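Local coordinates for protein succinylglutamate desuccinylase/aspartoacylase (Shewanella frigidimarina, PDB 3LWU) that binds a zinc ion and is probably a hydrolase acting on ester bonds, of the succinylglutamate desuccinylase/aspartoacylase family, at residues 129-134 / 242-247; 149-154 / 184-189. All coordinates share one frame; numbering follows the deposited sequence.

Following the chain from the N terminus, residues 129-134 come first and open the loop that interaction 1 closes at 242-247. Helix 143-160 follows helix 131-138 directly. Its residues 149-154 open the second, shorter loop, which interaction 2 closes at 184-189. Interaction 2 therefore lies wholly within the span of interaction 1, and the two loops do not cross. Interaction 1 joins two helices at the surface. Interaction 2 joins a helix to the lead-in of strand 187-194. The centres are about 16 Å apart, and the two contacts touch where W134 packs on Y150 and V129 on M153. Both lie in the catalytic domain, away from the zinc site.

Interaction 1: residues 129-134 / 242-247; sequences VDIQNW and TEYATS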
loop_
_atom_site.group_PDB
_atom_site.type_symbol
_atom_site.label_atom_id
_atom_site.label_comp_id
_atom_site.label_asym_id
_atom_site.label_seq_id
_atom_site.Cartn_x
_atom_site.Cartn_y
_atom_site.Cartn_z
ATOM N N VAL A 129 2.878 -9.693 -36.451
ATOM C CA VAL A 129 3.298 -9.431 -37.835
ATOM C C VAL A 129 2.617 -10.424 -38.764
ATOM O O VAL A 129 2.652 -11.619 -38.499
ATOM C CB VAL A 129 4.835 -9.607 -38.014
ATOM C CG1 VAL A 129 5.240 -9.375 -39.481
ATOM C CG2 VAL A 129 5.633 -8.692 -37.050
ATOM N N ASP A 130 2.010 -9.954 -39.851
ATOM C CA ASP A 130 1.523 -10.872 -40.865
ATOM C C ASP A 130 2.757 -11.321 -41.634
ATOM O O ASP A 130 3.250 -10.630 -42.541
ATOM C CB ASP A 130 0.500 -10.217 -41.771
ATOM C CG ASP A 130 0.052 -11.122 -42.913
ATOM O OD1 ASP A 130 0.569 -12.260 -43.108
ATOM O OD2 ASP A 130 -0.842 -10.667 -43.632
ATOM N N ILE A 131 3.257 -12.487 -41.246
ATOM C CA ILE A 131 4.611 -12.868 -41.602
ATOM C C ILE A 131 4.693 -13.334 -43.040
ATOM O O ILE A 131 5.653 -13.009 -43.711
ATOM C CB ILE A 131 5.212 -13.930 -40.630
ATOM C CG1 ILE A 131 6.690 -14.159 -40.963
ATOM C CG2 ILE A 131 4.421 -15.252 -40.690
ATOM C CD1 ILE A 131 7.531 -12.874 -40.943
ATOM N N GLN A 132 3.673 -14.057 -43.502
ATOM C CA GLN A 132 3.597 -14.514 -44.901
ATOM C C GLN A 132 3.627 -13.306 -45.841
ATOM O O GLN A 132 4.332 -13.298 -46.841
ATOM C CB GLN A 132 2.310 -15.321 -45.190
ATOM C CG GLN A 132 1.865 -16.362 -44.130
ATOM C CD GLN A 132 0.397 -16.807 -44.319
ATOM O OE1 GLN A 132 -0.520 -16.297 -43.650
ATOM N NE2 GLN A 132 0.171 -17.745 -45.242
ATOM N N ASN A 133 2.844 -12.290 -45.500
ATOM C CA ASN A 133 2.732 -11.095 -46.319
ATOM C C ASN A 133 3.995 -10.238 -46.301
ATOM O O ASN A 133 4.483 -9.813 -47.362
ATOM C CB ASN A 133 1.554 -10.252 -45.832
ATOM C CG ASN A 133 1.187 -9.168 -46.812
ATOM O OD1 ASN A 133 0.443 -9.415 -47.759
ATOM N ND2 ASN A 133 1.722 -7.962 -46.606
ATOM N N TRP A 134 4.520 -9.988 -45.097
ATOM C CA TRP A 134 5.681 -9.133 -44.943
ATOM C C TRP A 134 6.854 -9.727 -45.720
ATOM O O TRP A 134 7.567 -9.004 -46.457
ATOM C CB TRP A 134 6.054 -8.898 -43.443
ATOM C CG TRP A 134 7.116 -7.829 -43.331
ATOM C CD1 TRP A 134 6.916 -6.486 -43.143
ATOM C CD2 TRP A 134 8.543 -7.999 -43.473
ATOM N NE1 TRP A 134 8.124 -5.822 -43.136
ATOM C CE2 TRP A 134 9.133 -6.726 -43.338
ATOM C CE3 TRP A 134 9.376 -9.109 -43.669
ATOM C CZ2 TRP A 134 10.502 -6.530 -43.428
ATOM C CZ3 TRP A 134 10.748 -8.908 -43.749
ATOM C CH2 TRP A 134 11.294 -7.633 -43.634
ATOM N N THR A 242 12.349 -16.320 -38.886
ATOM C CA THR A 242 13.285 -17.386 -39.220
ATOM C C THR A 242 12.594 -18.740 -39.523
ATOM O O THR A 242 12.910 -19.372 -40.537
ATOM C CB THR A 242 14.326 -17.598 -38.091
ATOM O OG1 THR A 242 14.927 -16.346 -37.738
ATOM C CG2 THR A 242 15.402 -18.590 -38.539
ATOM N N GLU A 243 11.701 -19.193 -38.635
ATOM C CA GLU A 243 10.954 -20.438 -38.872
ATOM C C GLU A 243 10.183 -20.313 -40.177
ATOM O O GLU A 243 10.187 -21.255 -41.006
ATOM C CB GLU A 243 9.994 -20.779 -37.722
ATOM C CG GLU A 243 10.700 -21.256 -36.443
ATOM C CD GLU A 243 9.813 -21.181 -35.203
ATOM O OE1 GLU A 243 8.573 -21.202 -35.348
ATOM O OE2 GLU A 243 10.352 -21.083 -34.070
ATOM N N TYR A 244 9.549 -19.160 -40.401
ATOM C CA TYR A 244 8.856 -18.978 -41.676
ATOM C C TYR A 244 9.820 -19.053 -42.855
ATOM O O TYR A 244 9.579 -19.833 -43.775
ATOM C CB TYR A 244 8.000 -17.706 -41.759
ATOM C CG TYR A 244 7.227 -17.670 -43.079
ATOM C CD1 TYR A 244 6.055 -18.424 -43.250
ATOM C CD2 TYR A 244 7.687 -16.915 -44.157
ATOM C CE1 TYR A 244 5.354 -18.425 -44.489
ATOM C CE2 TYR A 244 7.009 -16.901 -45.367
ATOM C CZ TYR A 244 5.844 -17.653 -45.532
ATOM O OH TYR A 244 5.196 -17.606 -46.751
ATOM N N ALA A 245 10.900 -18.285 -42.843
ATOM C CA ALA A 245 11.858 -18.329 -43.970
ATOM C C ALA A 245 12.360 -19.756 -44.245
ATOM O O ALA A 245 12.380 -20.192 -45.402
ATOM C CB ALA A 245 13.022 -17.400 -43.752
ATOM N N THR A 246 12.729 -20.479 -43.185
ATOM C CA THR A 246 13.107 -21.902 -43.280
ATOM C C THR A 246 12.021 -22.755 -43.985
ATOM O O THR A 246 12.354 -23.668 -44.744
ATOM C CB THR A 246 13.465 -22.515 -41.881
ATOM O OG1 THR A 246 14.679 -21.925 -41.398
ATOM C CG2 THR A 246 13.661 -24.035 -41.954
ATOM N N SER A 247 10.739 -22.435 -43.767
ATOM C CA SER A 247 9.641 -23.134 -44.470
ATOM C C SER A 247 9.551 -22.774 -45.957
ATOM O O SER A 247 8.840 -23.448 -46.714
ATOM C CB SER A 247 8.287 -22.910 -43.772
ATOM O OG SER A 247 7.701 -21.661 -44.119
#
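I131 and Y244 meet by apolar packing, with CG1 of I131 3.9 Å from CB of Y244. The two side chains run past each other in opposite directions. CG1 of I131 is anti to its backbone N (chi1 -173°), which carries it to the base of the tyrosine ring, where it approaches obliquely. Q132 adds van der Waals contacts from its backbone and CG. Its CA lies over one face of the Y244 ring, 3.9 Å from CZ, and its CG is 4.1 Å from CE1. Replacing Y244 with alanine would probably open a gap beside I131 and leave the backbone of Q132 without its aromatic cover.

No hydrogen bond joins the two segments; each has its own. D130 is the N-cap of helix 131-138, and its OD1 accepts a weak bond from N of N133 at 3.3 Å. On the other side, OG of S247 donates to O of Y244 at 2.6 Å, in the carbonyl plane and on a lone pair.

The contact joins the first turn of helix 131-138 to the last part of helix 230-247 at the surface. Y135 of the same helix as I131 meets the Y244 ring edge-to-face. W134 and V129 pack against helix 143-160.

Interaction 2: residues 149-154 / 184-189; sequences AYRSML and QADIVL
The contact ties helix 143-160 to the loop leading into strand 187-194, in the catalytic domain, mainly through R151. R151 projects from the helix and reaches this loop. Its chain starts with CG anti to the backbone N, extends through CG and CD, and then bends at chi3 (-74°). That bend brings the guanidinium group to the backbone of Q184 and A185 and to the carboxylate of D186.

One hydrogen bond crosses between the segments. NH2 of R151 donates to O of A185 at 3.3 Å, with an N-H...O angle of 151°. The donor sits above the carbonyl plane, well off the lone pairs, while the oxygen lies at the guanidinium edge, tilted slightly from its plane. NE of R151 donates to O of H183, just before the segment. The same NH2 forms a salt bridge with OD1 of D186 at 3.5 Å. This oxygen lies well out of the guanidinium plane, which makes it a purely electrostatic pairing, without hydrogen-bond geometry. The two flat groups are turned about 70° apart. OD2 of D186 has its stronger partner outside the segments, the backbone N of S55.

CD of R151 passes close to two oxygens of Q184: 3.6 Å from its backbone O and 4.0 Å from OE1. These are van der Waals contacts. The Q184 chain bends at chi2, and this brings its amide end back toward the helix.

The lead-in is held on the strand side too. D186 forms backbone hydrogen bonds with S55 and S257, and A185 packs on Y57 of strand 56-60. Y150 and L154 of helix 143-160 pack against helix 230-247, and A149 touches W134 of helix 131-138.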
loop_
_atom_site.group_PDB
_atom_site.type_symbol
_atom_site.label_atom_id
_atom_site.label_comp_id
_atom_site.label_asym_id
_atom_site.label_seq_id
_atom_site.Cartn_x
_atom_site.Cartn_y
_atom_site.Cartn_z
ATOM N N ALA A 149 15.468 -4.148 -42.903
ATOM C CA ALA A 149 14.072 -3.707 -43.107
ATOM C C ALA A 149 13.163 -4.132 -41.954
ATOM O O ALA A 149 12.355 -3.350 -41.442
ATOM C CB ALA A 149 13.516 -4.229 -44.407
ATOM N N TYR A 150 13.314 -5.382 -41.541
ATOM C CA TYR A 150 12.515 -5.947 -40.473
ATOM C C TYR A 150 12.718 -5.206 -39.166
ATOM O O TYR A 150 11.769 -5.009 -38.451
ATOM C CB TYR A 150 12.853 -7.423 -40.274
ATOM C CG TYR A 150 11.794 -8.249 -39.581
ATOM C CD1 TYR A 150 10.596 -8.536 -40.214
ATOM C CD2 TYR A 150 12.018 -8.809 -38.333
ATOM C CE1 TYR A 150 9.608 -9.317 -39.599
ATOM C CE2 TYR A 150 11.035 -9.601 -37.706
ATOM C CZ TYR A 150 9.840 -9.839 -38.351
ATOM O OH TYR A 150 8.882 -10.622 -37.790
ATOM N N ARG A 151 13.945 -4.818 -38.858
ATOM C CA ARG A 151 14.242 -4.061 -37.648
ATOM C C ARG A 151 13.618 -2.669 -37.701
ATOM O O ARG A 151 13.051 -2.211 -36.695
ATOM C CB ARG A 151 15.762 -3.968 -37.388
ATOM C CG ARG A 151 16.187 -2.972 -36.333
ATOM C CD ARG A 151 17.685 -3.112 -35.996
ATOM N NE ARG A 151 17.958 -4.321 -35.192
ATOM C CZ ARG A 151 18.487 -5.461 -35.660
ATOM N NH1 ARG A 151 18.834 -5.578 -36.932
ATOM N NH2 ARG A 151 18.675 -6.501 -34.843
ATOM N N SER A 152 13.725 -1.989 -38.845
ATOM C CA SER A 152 13.055 -0.679 -38.997
ATOM C C SER A 152 11.569 -0.761 -38.720
ATOM O O SER A 152 11.016 0.155 -38.121
ATOM C CB SER A 152 13.203 -0.104 -40.389
ATOM O OG SER A 152 14.565 -0.079 -40.726
HETATM N N MSE A 153 10.936 -1.840 -39.180
HETATM C CA MSE A 153 9.505 -2.023 -38.998
HETATM C C MSE A 153 9.185 -2.239 -37.535
HETATM O O MSE A 153 8.230 -1.641 -37.031
HETATM C CB MSE A 153 8.969 -3.191 -39.825
HETATM C CG MSE A 153 7.481 -3.458 -39.588
HETATM SE SE MSE A 153 7.135 -4.777 -38.227
HETATM C CE MSE A 153 8.000 -6.325 -39.103
ATOM N N LEU A 154 9.968 -3.089 -36.854
ATOM C CA LEU A 154 9.758 -3.326 -35.419
ATOM C C LEU A 154 9.911 -2.023 -34.610
ATOM O O LEU A 154 9.071 -1.760 -33.746
ATOM C CB LEU A 154 10.659 -4.449 -34.846
ATOM C CG LEU A 154 10.461 -5.881 -35.415
ATOM C CD1 LEU A 154 11.532 -6.852 -34.952
ATOM C CD2 LEU A 154 9.079 -6.464 -35.101
ATOM N N GLN A 184 16.539 -2.045 -31.613
ATOM C CA GLN A 184 17.649 -1.565 -32.385
ATOM C C GLN A 184 18.852 -2.472 -32.239
ATOM O O GLN A 184 19.725 -2.407 -33.081
ATOM C CB GLN A 184 18.083 -0.147 -31.944
ATOM C CG GLN A 184 17.126 1.014 -32.316
ATOM C CD GLN A 184 17.088 1.307 -33.830
ATOM O OE1 GLN A 184 17.743 0.631 -34.654
ATOM N NE2 GLN A 184 16.308 2.318 -34.198
ATOM N N ALA A 185 18.901 -3.296 -31.190
ATOM C CA ALA A 185 20.093 -4.071 -30.845
ATOM C C ALA A 185 20.069 -5.522 -31.375
ATOM O O ALA A 185 19.011 -6.095 -31.591
ATOM C CB ALA A 185 20.297 -4.074 -29.367
ATOM N N ASP A 186 21.242 -6.116 -31.544
ATOM C CA ASP A 186 21.346 -7.528 -31.952
ATOM C C ASP A 186 21.234 -8.477 -30.760
ATOM O O ASP A 186 20.911 -9.673 -30.910
ATOM C CB ASP A 186 22.689 -7.769 -32.646
ATOM C CG ASP A 186 22.816 -6.995 -33.942
ATOM O OD1 ASP A 186 22.064 -7.318 -34.885
ATOM O OD2 ASP A 186 23.647 -6.060 -34.027
ATOM N N ILE A 187 21.549 -7.943 -29.590
ATOM C CA ILE A 187 21.629 -8.685 -28.355
ATOM C C ILE A 187 20.951 -7.849 -27.300
ATOM O O ILE A 187 21.279 -6.668 -27.147
ATOM C CB ILE A 187 23.099 -8.899 -27.917
ATOM C CG1 ILE A 187 23.821 -9.809 -28.916
ATOM C CG2 ILE A 187 23.152 -9.523 -26.516
ATOM C CD1 ILE A 187 25.369 -9.605 -28.952
ATOM N N VAL A 188 19.989 -8.448 -26.607
ATOM C CA VAL A 188 19.221 -7.754 -25.573
ATOM C C VAL A 188 19.389 -8.514 -24.258
ATOM O O VAL A 188 19.176 -9.714 -24.222
ATOM C CB VAL A 188 17.718 -7.688 -25.929
ATOM C CG1 VAL A 188 16.853 -7.196 -24.699
ATOM C CG2 VAL A 188 17.513 -6.816 -27.154
ATOM N N LEU A 189 19.794 -7.807 -23.200
ATOM C CA LEU A 189 19.907 -8.383 -21.866
ATOM C C LEU A 189 19.016 -7.577 -20.948
ATOM O O LEU A 189 19.237 -6.354 -20.757
ATOM C CB LEU A 189 21.337 -8.353 -21.350
ATOM C CG LEU A 189 22.426 -8.962 -22.245
ATOM C CD1 LEU A 189 23.810 -8.675 -21.644
ATOM C CD2 LEU A 189 22.220 -10.438 -22.502
#